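Local coordinates for protein transcriptional activator, putative (Pyrococcus furiosus, PDB 1RTW) that is of uncertain function, although named a putative transcriptional activator, and belongs to the all-helical TENA/THI-4/PQQC family, at residues Glu34-Trp39 with Gln150-His155; Val41-Phe46 with Glu81-Lys86. All blocks are in the same frame, centred on the assembly; numbering follows the deposited sequence.

Interaction 1. Residues Glu34-Trp39 with Gln150-His155; sequences ENFEKW and QEFINH
W39 is tied at both ends of its indole: NE1 is hydrogen-bonded to the hydroxyl of Y132, while the benzo end reaches across to the ring of F152. Its CH2 stands 3.9 Å from CD1 of F152, an offset edge-to-face pair with the ring planes at 84° and the edge of the tryptophan directed at the phenylalanine face. F36, one turn earlier on helix 33-60, presents its own edge to that same face of F152, with CZ 4.1 Å from CE2 of F152; here the centroids lie 5.9 Å apart. Three residues apart, F36 and W39 share a side of the helix, and with CG anti to the backbone nitrogen in each (chi1 177° and 169°) both rings extend toward F152. F152 thus serves as a flat target for two edges, a buried aromatic cluster of three rings. The rings do all the bridging, for the nearest CA atoms, those of F36 and F152, are 11.5 Å apart. The cluster extends to F22 of helix 21-28, which meets W39, and to Y149, stacked on F36. Helix 150-157 also packs on two others: F152 rests on M82 and K86 of helix 66-89, whereas I153 packs against W136 and V139 of helix 118-142. Within this helical bundle, the three rings join helix 33-60 to helix 150-157.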
loop_
_atom_site.group_PDB
_atom_site.type_symbol
_atom_site.label_atom_id
_atom_site.label_comp_id
_atom_site.label_asym_id
_atom_site.label_seq_id
_atom_site.Cartn_x
_atom_site.Cartn_y
_atom_site.Cartn_z
ATOM N N GLU B 34 13.731 4.530 36.041
ATOM C CA GLU B 34 14.107 5.162 34.775
ATOM C C GLU B 34 14.167 4.202 33.598
ATOM O O GLU B 34 13.825 4.569 32.475
ATOM C CB GLU B 34 15.470 5.855 34.903
ATOM C CG GLU B 34 15.536 6.977 35.933
ATOM C CD GLU B 34 15.369 6.484 37.360
ATOM O OE1 GLU B 34 16.170 5.627 37.798
ATOM O OE2 GLU B 34 14.426 6.945 38.037
ATOM N N ASN B 35 14.639 2.987 33.856
ATOM C CA ASN B 35 14.758 1.979 32.815
ATOM C C ASN B 35 13.388 1.474 32.373
ATOM O O ASN B 35 13.151 1.277 31.182
ATOM C CB ASN B 35 15.656 0.837 33.289
ATOM C CG ASN B 35 17.066 1.310 33.620
ATOM O OD1 ASN B 35 17.653 0.900 34.619
ATOM N ND2 ASN B 35 17.609 2.190 32.786
ATOM N N PHE B 36 12.479 1.303 33.330
ATOM C CA PHE B 36 11.134 0.855 33.012
ATOM C C PHE B 36 10.386 1.941 32.243
ATOM O O PHE B 36 9.646 1.642 31.302
ATOM C CB PHE B 36 10.341 0.495 34.275
ATOM C CG PHE B 36 8.925 0.106 33.993
ATOM C CD1 PHE B 36 8.621 -1.178 33.543
ATOM C CD2 PHE B 36 7.900 1.045 34.092
ATOM C CE1 PHE B 36 7.324 -1.517 33.188
ATOM C CE2 PHE B 36 6.595 0.714 33.736
ATOM C CZ PHE B 36 6.310 -0.571 33.281
ATOM N N GLU B 37 10.569 3.196 32.649
ATOM C CA GLU B 37 9.895 4.304 31.986
ATOM C C GLU B 37 10.287 4.400 30.519
ATOM O O GLU B 37 9.428 4.568 29.652
ATOM C CB GLU B 37 10.174 5.627 32.698
ATOM C CG GLU B 37 9.563 6.831 31.990
ATOM C CD GLU B 37 9.545 8.109 32.838
ATOM O OE1 GLU B 37 9.448 8.024 34.087
ATOM O OE2 GLU B 37 9.594 9.208 32.242
ATOM N N LYS B 38 11.579 4.279 30.244
ATOM C CA LYS B 38 12.078 4.348 28.880
ATOM C C LYS B 38 11.504 3.197 28.049
ATOM O O LYS B 38 11.110 3.392 26.901
ATOM C CB LYS B 38 13.613 4.323 28.870
ATOM C CG LYS B 38 14.228 4.587 27.508
ATOM C CD LYS B 38 15.669 5.031 27.633
ATOM C CE LYS B 38 15.774 6.410 28.269
ATOM N NZ LYS B 38 15.101 7.445 27.428
ATOM N N TRP B 39 11.434 2.005 28.636
ATOM C CA TRP B 39 10.877 0.863 27.928
ATOM C C TRP B 39 9.401 1.100 27.631
ATOM O O TRP B 39 8.932 0.793 26.543
ATOM C CB TRP B 39 11.032 -0.439 28.728
ATOM C CG TRP B 39 10.218 -1.566 28.126
ATOM C CD1 TRP B 39 10.564 -2.352 27.063
ATOM C CD2 TRP B 39 8.880 -1.948 28.487
ATOM N NE1 TRP B 39 9.526 -3.187 26.733
ATOM C CE2 TRP B 39 8.480 -2.960 27.588
ATOM C CE3 TRP B 39 7.981 -1.527 29.478
ATOM C CZ2 TRP B 39 7.208 -3.559 27.648
ATOM C CZ3 TRP B 39 6.715 -2.124 29.536
ATOM C CH2 TRP B 39 6.344 -3.129 28.627
ATOM N N GLN B 150 3.226 -6.072 37.572
ATOM C CA GLN B 150 2.566 -7.362 37.439
ATOM C C GLN B 150 1.555 -7.402 36.286
ATOM O O GLN B 150 1.417 -8.427 35.614
ATOM C CB GLN B 150 1.888 -7.729 38.759
ATOM C CG GLN B 150 1.439 -9.168 38.842
ATOM C CD GLN B 150 2.586 -10.137 38.757
ATOM O OE1 GLN B 150 3.643 -9.922 39.354
ATOM N NE2 GLN B 150 2.387 -11.224 38.022
ATOM N N GLU B 151 0.882 -6.280 36.041
ATOM C CA GLU B 151 -0.113 -6.191 34.968
ATOM C C GLU B 151 0.470 -6.667 33.636
ATOM O O GLU B 151 -0.121 -7.513 32.961
ATOM C CB GLU B 151 -0.626 -4.753 34.811
ATOM C CG GLU B 151 -1.062 -4.081 36.108
ATOM C CD GLU B 151 -0.098 -2.993 36.558
ATOM O OE1 GLU B 151 1.092 -3.306 36.806
ATOM O OE2 GLU B 151 -0.536 -1.821 36.658
ATOM N N PHE B 152 1.635 -6.124 33.281
ATOM C CA PHE B 152 2.328 -6.478 32.038
ATOM C C PHE B 152 2.818 -7.917 32.023
ATOM O O PHE B 152 2.708 -8.603 31.005
ATOM C CB PHE B 152 3.515 -5.546 31.802
ATOM C CG PHE B 152 3.124 -4.116 31.665
ATOM C CD1 PHE B 152 2.875 -3.574 30.419
ATOM C CD2 PHE B 152 2.962 -3.322 32.789
ATOM C CE1 PHE B 152 2.465 -2.262 30.290
ATOM C CE2 PHE B 152 2.554 -2.010 32.676
ATOM C CZ PHE B 152 2.302 -1.474 31.422
ATOM N N ILE B 153 3.364 -8.365 33.150
ATOM C CA ILE B 153 3.867 -9.720 33.265
ATOM C C ILE B 153 2.736 -10.714 33.035
ATOM O O ILE B 153 2.901 -11.684 32.299
ATOM C CB ILE B 153 4.479 -9.971 34.647
ATOM C CG1 ILE B 153 5.573 -8.951 34.919
ATOM C CG2 ILE B 153 5.083 -11.366 34.707
ATOM C CD1 ILE B 153 6.115 -9.014 36.316
ATOM N N ASN B 154 1.589 -10.449 33.656
ATOM C CA ASN B 154 0.420 -11.310 33.533
ATOM C C ASN B 154 -0.188 -11.315 32.141
ATOM O O ASN B 154 -0.507 -12.374 31.619
ATOM C CB ASN B 154 -0.668 -10.918 34.544
ATOM C CG ASN B 154 -0.324 -11.328 35.972
ATOM O OD1 ASN B 154 0.446 -12.272 36.201
ATOM N ND2 ASN B 154 -0.898 -10.615 36.943
ATOM N N HIS B 155 -0.355 -10.139 31.541
ATOM C CA HIS B 155 -0.955 -10.075 30.218
ATOM C C HIS B 155 -0.211 -10.883 29.152
ATOM O O HIS B 155 -0.816 -11.705 28.470
ATOM C CB HIS B 155 -1.136 -8.626 29.744
ATOM C CG HIS B 155 -1.642 -8.526 28.334
ATOM N ND1 HIS B 155 -0.847 -8.099 27.293
ATOM C CD2 HIS B 155 -2.814 -8.907 27.785
ATOM C CE1 HIS B 155 -1.509 -8.235 26.159
ATOM N NE2 HIS B 155 -2.703 -8.722 26.424
#

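Interaction 2. Residues Val41-Phe46 with Glu81-Lys86; sequences VNDYYF and EMFEKK
Y44 and F83 lie against each other at the closest CA approach of two nearly antiparallel segments, 41-46 and 81-86, whose axes pass 10.4 Å apart. CB of F83 packs 3.3 Å from CD1 of Y44, and the two side chains run past each other head to tail, their rings obliquely set. The F83 ring packs against the tyrosine backbone: CA of Y44 sits over its face in a CH-pi contact, 4.1 Å from the ring centroid and 28° off the normal. At the edge of the same ring, close to its plane, OD2 of D43 comes within 3.3 Å of CZ of F83. Farther along, the Y44 hydroxyl donates a hydrogen bond to E84, with 2.7 Å between OH of Y44 and OE2 of E84. The acceptor uses its anti lone pair and lies in the plane of the tyrosine ring. Y44 reaches it because CG is anti to the backbone nitrogen (chi1 178°), while the glutamate, extended beyond CG, brings its carboxylate across the end of the tyrosine, its plane turned 69° from the ring. Behind this shell, F83 has F152 as an edge-to-face neighbour, and the D43 side chain touches Y132 and W156. Chemically, the F83 ring is used according to its polarity: its pi face receives a backbone C-H, and its C-H rim meets a carboxylate oxygen, probably a mildly favourable electrostatic match in both places.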
loop_
_atom_site.group_PDB
_atom_site.type_symbol
_atom_site.label_atom_id
_atom_site.label_comp_id
_atom_site.label_asym_id
_atom_site.label_seq_id
_atom_site.Cartn_x
_atom_site.Cartn_y
_atom_site.Cartn_z
ATOM N N VAL B 41 7.589 4.040 27.328
ATOM C CA VAL B 41 7.390 5.045 26.279
ATOM C C VAL B 41 7.643 4.463 24.887
ATOM O O VAL B 41 6.884 4.704 23.953
ATOM C CB VAL B 41 8.339 6.253 26.498
ATOM C CG1 VAL B 41 8.279 7.208 25.337
ATOM C CG2 VAL B 41 7.974 6.993 27.796
ATOM N N ASN B 42 8.695 3.666 24.763
ATOM C CA ASN B 42 9.035 3.077 23.481
ATOM C C ASN B 42 8.179 1.888 23.080
ATOM O O ASN B 42 7.860 1.717 21.904
ATOM C CB ASN B 42 10.516 2.728 23.434
ATOM C CG ASN B 42 11.381 3.951 23.309
ATOM O OD1 ASN B 42 11.707 4.390 22.205
ATOM N ND2 ASN B 42 11.752 4.524 24.442
ATOM N N ASP B 43 7.796 1.059 24.036
ATOM C CA ASP B 43 6.965 -0.073 23.670
ATOM C C ASP B 43 5.548 0.384 23.334
ATOM O O ASP B 43 4.873 -0.223 22.512
ATOM C CB ASP B 43 6.951 -1.135 24.760
ATOM C CG ASP B 43 6.730 -2.520 24.196
ATOM O OD1 ASP B 43 7.557 -2.969 23.374
ATOM O OD2 ASP B 43 5.723 -3.157 24.561
ATOM N N TYR B 44 5.111 1.474 23.957
ATOM C CA TYR B 44 3.784 2.023 23.705
ATOM C C TYR B 44 3.716 2.449 22.240
ATOM O O TYR B 44 2.703 2.244 21.565
ATOM C CB TYR B 44 3.534 3.220 24.617
ATOM C CG TYR B 44 2.208 3.889 24.397
ATOM C CD1 TYR B 44 1.019 3.225 24.682
ATOM C CD2 TYR B 44 2.141 5.202 23.944
ATOM C CE1 TYR B 44 -0.209 3.857 24.531
ATOM C CE2 TYR B 44 0.919 5.848 23.786
ATOM C CZ TYR B 44 -0.249 5.167 24.086
ATOM O OH TYR B 44 -1.450 5.809 23.951
ATOM N N TYR B 45 4.811 3.038 21.763
ATOM C CA TYR B 45 4.926 3.466 20.381
ATOM C C TYR B 45 4.923 2.226 19.485
ATOM O O TYR B 45 4.278 2.207 18.438
ATOM C CB TYR B 45 6.234 4.221 20.177
ATOM C CG TYR B 45 6.520 4.582 18.743
ATOM C CD1 TYR B 45 7.467 3.873 17.996
ATOM C CD2 TYR B 45 5.882 5.657 18.148
ATOM C CE1 TYR B 45 7.772 4.245 16.682
ATOM C CE2 TYR B 45 6.177 6.040 16.839
ATOM C CZ TYR B 45 7.119 5.331 16.112
ATOM O OH TYR B 45 7.383 5.730 14.819
ATOM N N PHE B 46 5.617 1.182 19.916
ATOM C CA PHE B 46 5.669 -0.042 19.134
ATOM C C PHE B 46 4.289 -0.694 19.025
ATOM O O PHE B 46 3.891 -1.120 17.954
ATOM C CB PHE B 46 6.669 -1.042 19.740
ATOM C CG PHE B 46 6.766 -2.338 18.973
ATOM C CD1 PHE B 46 7.534 -2.418 17.810
ATOM C CD2 PHE B 46 6.018 -3.446 19.353
ATOM C CE1 PHE B 46 7.540 -3.583 17.034
ATOM C CE2 PHE B 46 6.019 -4.623 18.577
ATOM C CZ PHE B 46 6.778 -4.687 17.418
ATOM N N GLU B 81 -4.725 0.721 26.396
ATOM C CA GLU B 81 -5.318 1.144 27.661
ATOM C C GLU B 81 -4.407 0.710 28.809
ATOM O O GLU B 81 -4.204 1.449 29.766
ATOM C CB GLU B 81 -6.707 0.515 27.843
ATOM C CG GLU B 81 -7.668 0.740 26.674
ATOM C CD GLU B 81 -8.962 -0.069 26.785
ATOM O OE1 GLU B 81 -9.947 0.293 26.101
ATOM O OE2 GLU B 81 -8.996 -1.067 27.540
HETATM N N MSE B 82 -3.841 -0.487 28.695
HETATM C CA MSE B 82 -2.944 -1.007 29.720
HETATM C C MSE B 82 -1.725 -0.093 29.903
HETATM O O MSE B 82 -1.296 0.167 31.031
HETATM C CB MSE B 82 -2.515 -2.429 29.360
HETATM C CG MSE B 82 -1.446 -3.002 30.262
HETATM SE SE MSE B 82 -1.009 -4.824 29.852
HETATM C CE MSE B 82 -0.037 -4.554 28.211
ATOM N N PHE B 83 -1.184 0.404 28.792
ATOM C CA PHE B 83 -0.032 1.296 28.845
ATOM C C PHE B 83 -0.456 2.650 29.403
ATOM O O PHE B 83 0.245 3.239 30.218
ATOM C CB PHE B 83 0.576 1.498 27.452
ATOM C CG PHE B 83 1.580 0.456 27.059
ATOM C CD1 PHE B 83 2.941 0.740 27.103
ATOM C CD2 PHE B 83 1.174 -0.799 26.612
ATOM C CE1 PHE B 83 3.887 -0.208 26.709
ATOM C CE2 PHE B 83 2.113 -1.754 26.216
ATOM C CZ PHE B 83 3.478 -1.453 26.266
ATOM N N GLU B 84 -1.610 3.133 28.960
ATOM C CA GLU B 84 -2.128 4.424 29.398
ATOM C C GLU B 84 -2.480 4.492 30.882
ATOM O O GLU B 84 -2.224 5.506 31.527
ATOM C CB GLU B 84 -3.331 4.811 28.542
ATOM C CG GLU B 84 -2.959 5.110 27.099
ATOM C CD GLU B 84 -4.082 4.835 26.112
ATOM O OE1 GLU B 84 -5.199 4.448 26.534
ATOM O OE2 GLU B 84 -3.835 4.998 24.900
ATOM N N LYS B 85 -3.061 3.417 31.412
ATOM C CA LYS B 85 -3.438 3.352 32.825
ATOM C C LYS B 85 -2.148 3.465 33.630
ATOM O O LYS B 85 -1.939 4.439 34.361
ATOM C CB LYS B 85 -4.124 2.013 33.143
ATOM C CG LYS B 85 -5.139 2.074 34.287
ATOM C CD LYS B 85 -5.377 0.699 34.903
ATOM C CE LYS B 85 -4.152 0.250 35.694
ATOM N NZ LYS B 85 -4.174 -1.186 36.092
ATOM N N LYS B 86 -1.252 2.508 33.401
ATOM C CA LYS B 86 0.035 2.448 34.079
ATOM C C LYS B 86 0.771 3.784 34.041
ATOM O O LYS B 86 1.403 4.179 35.015
ATOM C CB LYS B 86 0.899 1.360 33.447
ATOM C CG LYS B 86 2.106 0.994 34.265
ATOM C CD LYS B 86 1.665 0.425 35.595
ATOM C CE LYS B 86 2.843 0.108 36.493
ATOM N NZ LYS B 86 2.374 -0.368 37.822
#

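Interactions 1 and 2 draw on successive turns of helix 33-60, their centres 9 Å apart, and together bind it to helices 150-157 and 66-89. Those two partners also touch each other directly: CE2 of F152 packs 3.4 Å from CG of K86, and OE1 of E151 forms a long, weak ion pair with NZ of K86 at 3.4 Å. Since F152 and F83 meet edge-to-face, the aromatic packing runs unbroken from one contact to the other. Y132 of helix 118-142 is common to both surroundings. A bound phosphate ion, probably carried over from the crystallisation solution, lies about 5 Å from the D43 side chain and may mark a pocket beside interaction 2.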